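Local atomic coordinates of FOKI restriction endonuclease (Planomicrobium okeanokoites, PDB entry 2FOK), a protein that recognises a specific DNA sequence and, as a type IIS restriction endonuclease, cleaves the DNA with the help of metal ions through a separate cleavage domain. Residues V489-T494 with N502-V507; K434-R439 with L563-V568. All blocks are in the same frame, centred on the assembly; numbering follows the deposited sequence.

Contact 1: residues V489-T494 with N502-V507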
ATOM      1  N   VAL A 489      11.496  21.619  21.347  1.00 15.92           N
ATOM      2  CA  VAL A 489      10.885  22.763  22.020  1.00 17.26           C
ATOM      3  C   VAL A 489      11.917  23.825  22.436  1.00 21.92           C
ATOM      4  O   VAL A 489      11.651  25.020  22.322  1.00 23.41           O
ATOM      5  CB  VAL A 489      10.116  22.308  23.295  1.00 19.17           C
ATOM      6  CG1 VAL A 489       9.566  23.508  24.042  1.00 14.48           C
ATOM      7  CG2 VAL A 489       9.006  21.349  22.928  1.00 11.18           C
ATOM      8  N   GLU A 490      13.085  23.385  22.909  1.00 22.33           N
ATOM      9  CA  GLU A 490      14.153  24.285  23.370  1.00 23.23           C
ATOM     10  C   GLU A 490      14.973  24.884  22.242  1.00 23.21           C
ATOM     11  O   GLU A 490      15.485  26.004  22.346  1.00 23.27           O
ATOM     12  CB  GLU A 490      15.090  23.544  24.349  1.00 22.82           C
ATOM     13  CG  GLU A 490      14.381  22.993  25.588  1.00 21.78           C
ATOM     14  CD  GLU A 490      15.342  22.485  26.658  1.00 27.83           C
ATOM     15  OE1 GLU A 490      16.421  21.973  26.297  1.00 32.37           O
ATOM     16  OE2 GLU A 490      15.019  22.590  27.863  1.00 23.98           O
ATOM     17  N   GLU A 491      15.107  24.125  21.162  1.00 28.65           N
ATOM     18  CA  GLU A 491      15.849  24.567  19.994  1.00 23.06           C
ATOM     19  C   GLU A 491      15.078  25.686  19.287  1.00 25.58           C
ATOM     20  O   GLU A 491      15.662  26.505  18.577  1.00 21.68           O
ATOM     21  CB  GLU A 491      16.048  23.395  19.043  1.00 26.12           C
ATOM     22  CG  GLU A 491      17.311  22.601  19.279  1.00 20.99           C
ATOM     23  CD  GLU A 491      17.436  21.478  18.289  1.00 27.03           C
ATOM     24  OE1 GLU A 491      16.569  21.404  17.384  1.00 26.35           O
ATOM     25  OE2 GLU A 491      18.388  20.673  18.405  1.00 26.31           O
ATOM     26  N   ASN A 492      13.759  25.689  19.490  1.00 25.97           N
ATOM     27  CA  ASN A 492      12.843  26.682  18.929  1.00 22.95           C
ATOM     28  C   ASN A 492      12.827  27.878  19.878  1.00 22.12           C
ATOM     29  O   ASN A 492      12.265  28.932  19.575  1.00 23.78           O
ATOM     30  CB  ASN A 492      11.425  26.108  18.833  1.00 22.21           C
ATOM     31  CG  ASN A 492      10.488  26.998  18.040  1.00 22.75           C
ATOM     32  OD1 ASN A 492      10.790  27.388  16.916  1.00 24.29           O
ATOM     33  ND2 ASN A 492       9.344  27.326  18.626  1.00 21.86           N
ATOM     34  N   GLN A 493      13.415  27.690  21.048  1.00 18.08           N
ATOM     35  CA  GLN A 493      13.501  28.762  22.015  1.00 21.50           C
ATOM     36  C   GLN A 493      14.880  29.386  21.841  1.00 22.46           C
ATOM     37  O   GLN A 493      14.986  30.583  21.609  1.00 25.04           O
ATOM     38  CB  GLN A 493      13.350  28.236  23.441  1.00 15.14           C
ATOM     39  CG  GLN A 493      11.903  28.086  23.902  1.00 17.17           C
ATOM     40  CD  GLN A 493      11.797  27.305  25.186  1.00 13.99           C
ATOM     41  OE1 GLN A 493      12.798  26.797  25.698  1.00 18.88           O
ATOM     42  NE2 GLN A 493      10.590  27.196  25.719  1.00 11.09           N
ATOM     43  N   THR A 494      15.927  28.563  21.926  1.00 23.21           N
ATOM     44  CA  THR A 494      17.298  29.055  21.796  1.00 23.94           C
ATOM     45  C   THR A 494      17.631  29.484  20.379  1.00 26.23           C
ATOM     46  O   THR A 494      18.229  30.538  20.176  1.00 29.22           O
ATOM     47  CB  THR A 494      18.329  27.998  22.256  1.00 26.32           C
ATOM     48  OG1 THR A 494      18.427  26.949  21.280  1.00 25.21           O
ATOM     49  CG2 THR A 494      17.909  27.405  23.601  1.00 28.13           C
ATOM     50  N   ASN A 502      20.455  23.144  10.631  1.00 24.51           N
ATOM     51  CA  ASN A 502      19.324  23.144   9.703  1.00 21.36           C
ATOM     52  C   ASN A 502      18.229  24.148  10.048  1.00 24.52           C
ATOM     53  O   ASN A 502      17.205  24.203   9.371  1.00 29.75           O
ATOM     54  CB  ASN A 502      18.722  21.740   9.574  1.00 20.89           C
ATOM     55  CG  ASN A 502      17.963  21.294  10.810  1.00 18.61           C
ATOM     56  OD1 ASN A 502      17.264  22.080  11.458  1.00 20.69           O
ATOM     57  ND2 ASN A 502      18.087  20.012  11.136  1.00 20.28           N
ATOM     58  N   GLU A 503      18.444  24.935  11.100  1.00 26.45           N
ATOM     59  CA  GLU A 503      17.485  25.957  11.521  1.00 27.17           C
ATOM     60  C   GLU A 503      16.036  25.641  11.140  1.00 27.54           C
ATOM     61  O   GLU A 503      15.351  26.470  10.543  1.00 29.53           O
ATOM     62  CB  GLU A 503      17.882  27.313  10.918  1.00 22.13           C
ATOM     63  CG  GLU A 503      19.267  27.797  11.350  1.00 27.14           C
ATOM     64  CD  GLU A 503      19.852  28.850  10.414  1.00 31.09           C
ATOM     65  OE1 GLU A 503      20.154  28.515   9.251  1.00 32.28           O
ATOM     66  OE2 GLU A 503      20.013  30.015  10.839  1.00 33.60           O
ATOM     67  N   TRP A 504      15.562  24.454  11.491  1.00 27.75           N
ATOM     68  CA  TRP A 504      14.193  24.074  11.150  1.00 27.25           C
ATOM     69  C   TRP A 504      13.128  25.060  11.637  1.00 29.31           C
ATOM     70  O   TRP A 504      12.109  25.265  10.965  1.00 31.01           O
ATOM     71  CB  TRP A 504      13.879  22.658  11.674  1.00 21.79           C
ATOM     72  CG  TRP A 504      13.874  22.515  13.175  1.00 18.89           C
ATOM     73  CD1 TRP A 504      14.919  22.127  13.966  1.00 15.45           C
ATOM     74  CD2 TRP A 504      12.764  22.740  14.061  1.00 14.32           C
ATOM     75  NE1 TRP A 504      14.529  22.093  15.288  1.00 16.09           N
ATOM     76  CE2 TRP A 504      13.212  22.465  15.373  1.00 15.93           C
ATOM     77  CE3 TRP A 504      11.434  23.146  13.872  1.00 14.82           C
ATOM     78  CZ2 TRP A 504      12.374  22.584  16.494  1.00 17.17           C
ATOM     79  CZ3 TRP A 504      10.599  23.259  14.988  1.00  3.72           C
ATOM     80  CH2 TRP A 504      11.077  22.978  16.280  1.00 15.07           C
ATOM     81  N   TRP A 505      13.368  25.682  12.790  1.00 30.30           N
ATOM     82  CA  TRP A 505      12.416  26.627  13.379  1.00 27.16           C
ATOM     83  C   TRP A 505      11.981  27.758  12.448  1.00 29.48           C
ATOM     84  O   TRP A 505      10.985  28.433  12.720  1.00 26.96           O
ATOM     85  CB  TRP A 505      12.987  27.221  14.672  1.00 22.39           C
ATOM     86  CG  TRP A 505      14.370  27.775  14.518  1.00 21.22           C
ATOM     87  CD1 TRP A 505      14.701  29.036  14.134  1.00 20.30           C
ATOM     88  CD2 TRP A 505      15.609  27.076  14.707  1.00 22.64           C
ATOM     89  NE1 TRP A 505      16.064  29.175  14.067  1.00 22.62           N
ATOM     90  CE2 TRP A 505      16.649  27.987  14.414  1.00 23.46           C
ATOM     91  CE3 TRP A 505      15.942  25.770  15.093  1.00 26.05           C
ATOM     92  CZ2 TRP A 505      18.002  27.636  14.495  1.00 20.64           C
ATOM     93  CZ3 TRP A 505      17.289  25.422  15.174  1.00 19.35           C
ATOM     94  CH2 TRP A 505      18.300  26.352  14.876  1.00 21.35           C
ATOM     95  N   LYS A 506      12.717  27.960  11.357  1.00 29.87           N
ATOM     96  CA  LYS A 506      12.393  29.019  10.399  1.00 31.19           C
ATOM     97  C   LYS A 506      11.037  28.789   9.736  1.00 30.99           C
ATOM     98  O   LYS A 506      10.443  29.693   9.149  1.00 30.29           O
ATOM     99  CB  LYS A 506      13.484  29.113   9.329  1.00 30.27           C
ATOM    100  CG  LYS A 506      14.819  29.603   9.870  1.00 31.60           C
ATOM    101  CD  LYS A 506      15.741  30.044   8.751  1.00 29.37           C
ATOM    102  CE  LYS A 506      16.064  31.523   8.873  1.00 33.83           C
ATOM    103  NZ  LYS A 506      16.502  31.891  10.253  1.00 36.76           N
ATOM    104  N   VAL A 507      10.552  27.564   9.830  1.00 30.83           N
ATOM    105  CA  VAL A 507       9.270  27.223   9.259  1.00 29.60           C
ATOM    106  C   VAL A 507       8.211  28.184   9.807  1.00 28.96           C
ATOM    107  O   VAL A 507       7.298  28.594   9.097  1.00 30.85           O
ATOM    108  CB  VAL A 507       8.910  25.762   9.623  1.00 30.76           C
ATOM    109  CG1 VAL A 507       8.598  25.659  11.117  1.00 30.49           C
ATOM    110  CG2 VAL A 507       7.746  25.283   8.781  1.00 31.77           C
TER
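Glu-491 and Asn-492, in the last turn of helix 479-494, meet Trp-504 and Trp-505 of a short 3-10 segment reached through the loop after the helix. The contact lies in the cleavage domain, of the PD-(D/E)XK nuclease clan, and folds the chain back on the helix before it enters strand 515-521. Glu-491 touches both indoles, one with its carboxylate and one with its backbone O. Its side chain runs extended beyond CG and crosses the Trp-504 side chain at about a right angle; OE1 accepts the indole N-H of Trp-504 NE1 at 3.0 Å. The bond is nearly straight (169°) and lies in the ring plane, although the carboxylate itself is turned 50° from the indole. OE1 also receives a bond from Asn-500 in the connecting loop, while OE2 pairs with Arg-447, so both ends of this buried carboxylate are engaged. The backbone O of Glu-491 sits over one face of Trp-505, near the rim, with CE3 at 3.6 Å. CE3 of Trp-505 also lies over one face of Trp-504, toward its rim. At Asn-492, CB approaches CH2 of Trp-504 at 4.1 Å. With CG anti to the backbone N (chi1 -170°), the amide slides past Trp-505; its OD1, which accepts from Arg-495, lies 3.1 Å from Trp-505 CB.

Contact 2: residues K434-R439 with L563-V568; sequences KVYGYR and LTLEEV
Leu-565 lies against the ring of Tyr-438, giving a CH-pi contact in which Leu-565 CD2 is 4.0 Å from the ring centroid and 29° off its normal. That CD2 is nearest Tyr-438 CZ (3.6 Å), whereas Leu-565 CD1 lies over the Tyr-438 ring toward its CD1-CE1 rim, so the forked leucine spans it. Both side chains have CG anti to the carbonyl carbon (chi1 -74° in Tyr-438) and slide past each other in opposite directions. Val-568, one turn on, brings CG1 to 3.3 Å from Tyr-438 OH. Tyr-436 offers an edge instead of a face: its CD2 is 4.3 Å from Leu-565 CD2, and Val-568 CG2 also approaches near the ring plane. Here the end of helix 421-436 and the following turn into edge strand 439-442 of the mixed nuclease sheet receive the short helix 565-569. Gly-437, with phi 109°, makes that turn between the two tyrosines. Tyr-462 OH bonds to both Tyr-438 OH and Leu-565 O, linking the segments. With an alanine in place of Tyr-438, Leu-565 would probably lose this aromatic packing surface and Tyr-462 OH one of its hydrogen-bond partners. Farther out, Tyr-436 OH is held by Leu-551 O, and a capping box starts helix 565-569: Thr-564 N donates to Glu-567 OE1 at 2.9 Å, while the weak reciprocal bond from Glu-567 N to Thr-564 OG1 is doubtful.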
ATOM      1  N   LYS A 434      -4.858  20.001   5.848  1.00 27.45           N
ATOM      2  CA  LYS A 434      -5.984  19.900   4.936  1.00 25.69           C
ATOM      3  C   LYS A 434      -7.348  19.948   5.596  1.00 22.61           C
ATOM      4  O   LYS A 434      -8.286  20.509   5.025  1.00 21.74           O
ATOM      5  CB  LYS A 434      -5.868  18.613   4.107  1.00 26.23           C
ATOM      6  CG  LYS A 434      -4.934  18.733   2.917  1.00 28.28           C
ATOM      7  CD  LYS A 434      -5.247  17.686   1.859  1.00 29.07           C
ATOM      8  CE  LYS A 434      -4.147  17.613   0.808  1.00 32.96           C
ATOM      9  NZ  LYS A 434      -4.404  16.534  -0.195  1.00 35.95           N
ATOM     10  N   VAL A 435      -7.463  19.375   6.791  1.00 22.33           N
ATOM     11  CA  VAL A 435      -8.749  19.324   7.473  1.00 20.03           C
ATOM     12  C   VAL A 435      -8.933  20.296   8.621  1.00 19.95           C
ATOM     13  O   VAL A 435      -9.987  20.928   8.735  1.00 21.48           O
ATOM     14  CB  VAL A 435      -9.047  17.891   7.980  1.00 22.86           C
ATOM     15  CG1 VAL A 435     -10.435  17.835   8.632  1.00 22.61           C
ATOM     16  CG2 VAL A 435      -8.976  16.913   6.819  1.00 18.78           C
ATOM     17  N   TYR A 436      -7.920  20.410   9.475  1.00 22.56           N
ATOM     18  CA  TYR A 436      -7.983  21.318  10.618  1.00 16.89           C
ATOM     19  C   TYR A 436      -7.825  22.749  10.134  1.00 18.14           C
ATOM     20  O   TYR A 436      -8.480  23.646  10.633  1.00 19.01           O
ATOM     21  CB  TYR A 436      -6.876  20.992  11.621  1.00 21.36           C
ATOM     22  CG  TYR A 436      -7.257  19.963  12.659  1.00 15.68           C
ATOM     23  CD1 TYR A 436      -7.240  18.604  12.358  1.00 16.66           C
ATOM     24  CD2 TYR A 436      -7.588  20.348  13.960  1.00 17.46           C
ATOM     25  CE1 TYR A 436      -7.541  17.646  13.337  1.00 19.89           C
ATOM     26  CE2 TYR A 436      -7.887  19.413  14.936  1.00 16.14           C
ATOM     27  CZ  TYR A 436      -7.862  18.059  14.619  1.00 16.17           C
ATOM     28  OH  TYR A 436      -8.162  17.124  15.587  1.00 20.11           O
ATOM     29  N   GLY A 437      -6.955  22.953   9.152  1.00 19.40           N
ATOM     30  CA  GLY A 437      -6.759  24.285   8.608  1.00 17.54           C
ATOM     31  C   GLY A 437      -5.443  24.936   8.963  1.00 16.00           C
ATOM     32  O   GLY A 437      -5.233  26.113   8.682  1.00 19.86           O
ATOM     33  N   TYR A 438      -4.547  24.172   9.572  1.00 17.50           N
ATOM     34  CA  TYR A 438      -3.257  24.698   9.984  1.00 15.56           C
ATOM     35  C   TYR A 438      -2.351  24.965   8.805  1.00 19.40           C
ATOM     36  O   TYR A 438      -2.561  24.450   7.706  1.00 20.45           O
ATOM     37  CB  TYR A 438      -2.548  23.707  10.916  1.00 15.40           C
ATOM     38  CG  TYR A 438      -3.113  23.638  12.324  1.00 16.31           C
ATOM     39  CD1 TYR A 438      -2.784  24.603  13.276  1.00 12.56           C
ATOM     40  CD2 TYR A 438      -3.962  22.596  12.702  1.00 12.69           C
ATOM     41  CE1 TYR A 438      -3.287  24.529  14.573  1.00 14.57           C
ATOM     42  CE2 TYR A 438      -4.471  22.513  14.000  1.00  9.45           C
ATOM     43  CZ  TYR A 438      -4.126  23.483  14.924  1.00 12.95           C
ATOM     44  OH  TYR A 438      -4.616  23.402  16.202  1.00 21.25           O
ATOM     45  N   ARG A 439      -1.337  25.781   9.047  1.00 20.53           N
ATOM     46  CA  ARG A 439      -0.347  26.088   8.040  1.00 19.88           C
ATOM     47  C   ARG A 439       0.893  25.421   8.608  1.00 18.08           C
ATOM     48  O   ARG A 439       0.873  24.985   9.763  1.00 12.99           O
ATOM     49  CB  ARG A 439      -0.154  27.598   7.919  1.00 24.78           C
ATOM     50  CG  ARG A 439      -0.203  28.094   6.492  1.00 29.26           C
ATOM     51  CD  ARG A 439      -1.170  29.249   6.337  1.00 35.04           C
ATOM     52  NE  ARG A 439      -0.459  30.473   5.985  1.00 43.75           N
ATOM     53  CZ  ARG A 439      -1.041  31.596   5.576  1.00 46.77           C
ATOM     54  NH1 ARG A 439      -2.365  31.663   5.459  1.00 48.81           N
ATOM     55  NH2 ARG A 439      -0.294  32.654   5.286  1.00 49.83           N
ATOM     56  N   LEU A 563     -16.114  23.421  16.155  1.00 22.91           N
ATOM     57  CA  LEU A 563     -14.826  23.483  16.832  1.00 19.43           C
ATOM     58  C   LEU A 563     -13.945  24.500  16.150  1.00 18.06           C
ATOM     59  O   LEU A 563     -13.937  24.590  14.931  1.00 25.48           O
ATOM     60  CB  LEU A 563     -14.133  22.125  16.831  1.00 19.56           C
ATOM     61  CG  LEU A 563     -12.769  22.115  17.546  1.00 17.33           C
ATOM     62  CD1 LEU A 563     -12.970  22.123  19.069  1.00 20.43           C
ATOM     63  CD2 LEU A 563     -11.979  20.893  17.111  1.00 13.32           C
ATOM     64  N   THR A 564     -13.222  25.288  16.934  1.00 20.14           N
ATOM     65  CA  THR A 564     -12.328  26.282  16.364  1.00 19.92           C
ATOM     66  C   THR A 564     -10.877  26.020  16.754  1.00 19.60           C
ATOM     67  O   THR A 564     -10.591  25.303  17.717  1.00 13.01           O
ATOM     68  CB  THR A 564     -12.716  27.702  16.801  1.00 23.78           C
ATOM     69  OG1 THR A 564     -12.415  27.868  18.190  1.00 24.96           O
ATOM     70  CG2 THR A 564     -14.218  27.953  16.561  1.00 20.70           C
ATOM     71  N   LEU A 565      -9.962  26.594  15.978  1.00 23.32           N
ATOM     72  CA  LEU A 565      -8.527  26.447  16.226  1.00 24.53           C
ATOM     73  C   LEU A 565      -8.113  27.142  17.550  1.00 27.49           C
ATOM     74  O   LEU A 565      -7.050  26.853  18.108  1.00 27.88           O
ATOM     75  CB  LEU A 565      -7.732  27.016  15.029  1.00 18.43           C
ATOM     76  CG  LEU A 565      -7.582  26.166  13.747  1.00 17.79           C
ATOM     77  CD1 LEU A 565      -6.347  26.608  12.982  1.00 14.45           C
ATOM     78  CD2 LEU A 565      -7.463  24.673  14.083  1.00 14.07           C
ATOM     79  N   GLU A 566      -8.957  28.045  18.053  1.00 26.67           N
ATOM     80  CA  GLU A 566      -8.675  28.748  19.316  1.00 23.96           C
ATOM     81  C   GLU A 566      -9.158  27.879  20.470  1.00 25.56           C
ATOM     82  O   GLU A 566      -8.733  28.042  21.618  1.00 27.51           O
ATOM     83  CB  GLU A 566      -9.390  30.105  19.361  1.00 20.68           C
ATOM     84  CG  GLU A 566      -9.638  30.672  20.779  1.00 24.78           C
ATOM     85  CD  GLU A 566      -8.380  31.191  21.472  1.00 22.18           C
ATOM     86  OE1 GLU A 566      -7.306  31.249  20.836  1.00 25.20           O
ATOM     87  OE2 GLU A 566      -8.463  31.544  22.662  1.00 22.25           O
ATOM     88  N   GLU A 567     -10.059  26.956  20.154  1.00 25.56           N
ATOM     89  CA  GLU A 567     -10.588  26.048  21.146  1.00 22.57           C
ATOM     90  C   GLU A 567      -9.612  24.901  21.341  1.00 23.34           C
ATOM     91  O   GLU A 567      -9.541  24.321  22.418  1.00 23.38           O
ATOM     92  CB  GLU A 567     -11.952  25.548  20.707  1.00 24.06           C
ATOM     93  CG  GLU A 567     -12.988  26.661  20.705  1.00 28.14           C
ATOM     94  CD  GLU A 567     -14.394  26.158  20.510  1.00 29.65           C
ATOM     95  OE1 GLU A 567     -14.661  25.526  19.471  1.00 32.90           O
ATOM     96  OE2 GLU A 567     -15.231  26.395  21.400  1.00 34.25           O
ATOM     97  N   VAL A 568      -8.847  24.601  20.289  1.00 26.41           N
ATOM     98  CA  VAL A 568      -7.830  23.546  20.311  1.00 21.67           C
ATOM     99  C   VAL A 568      -6.686  24.055  21.192  1.00 23.54           C
ATOM    100  O   VAL A 568      -6.180  23.340  22.056  1.00 24.29           O
ATOM    101  CB  VAL A 568      -7.281  23.264  18.882  1.00 15.10           C
ATOM    102  CG1 VAL A 568      -6.040  22.376  18.951  1.00 24.14           C
ATOM    103  CG2 VAL A 568      -8.347  22.595  18.036  1.00 14.14           C
TER

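How the contacts relate
Both contacts belong to the cleavage domain, yet they illustrate different ways of closing a fold. Contact 1 is local, with seven residues between its segments, and returns the chain from helix 479-494 toward strand 515-521, a central strand of the mixed sheet. Contact 2 spans 123 residues and brings the C-terminal helix 565-569 to the start of edge strand 439-442. Along the chain, contact 1 is nested inside the loop that contact 2 closes. Their centres are 22 Å apart and their nearest atoms about 7 Å, so they do not touch. In the PD-(D/E)XK clan the central sheet typically carries the catalytic residues; both contacts are probably structural packing around it.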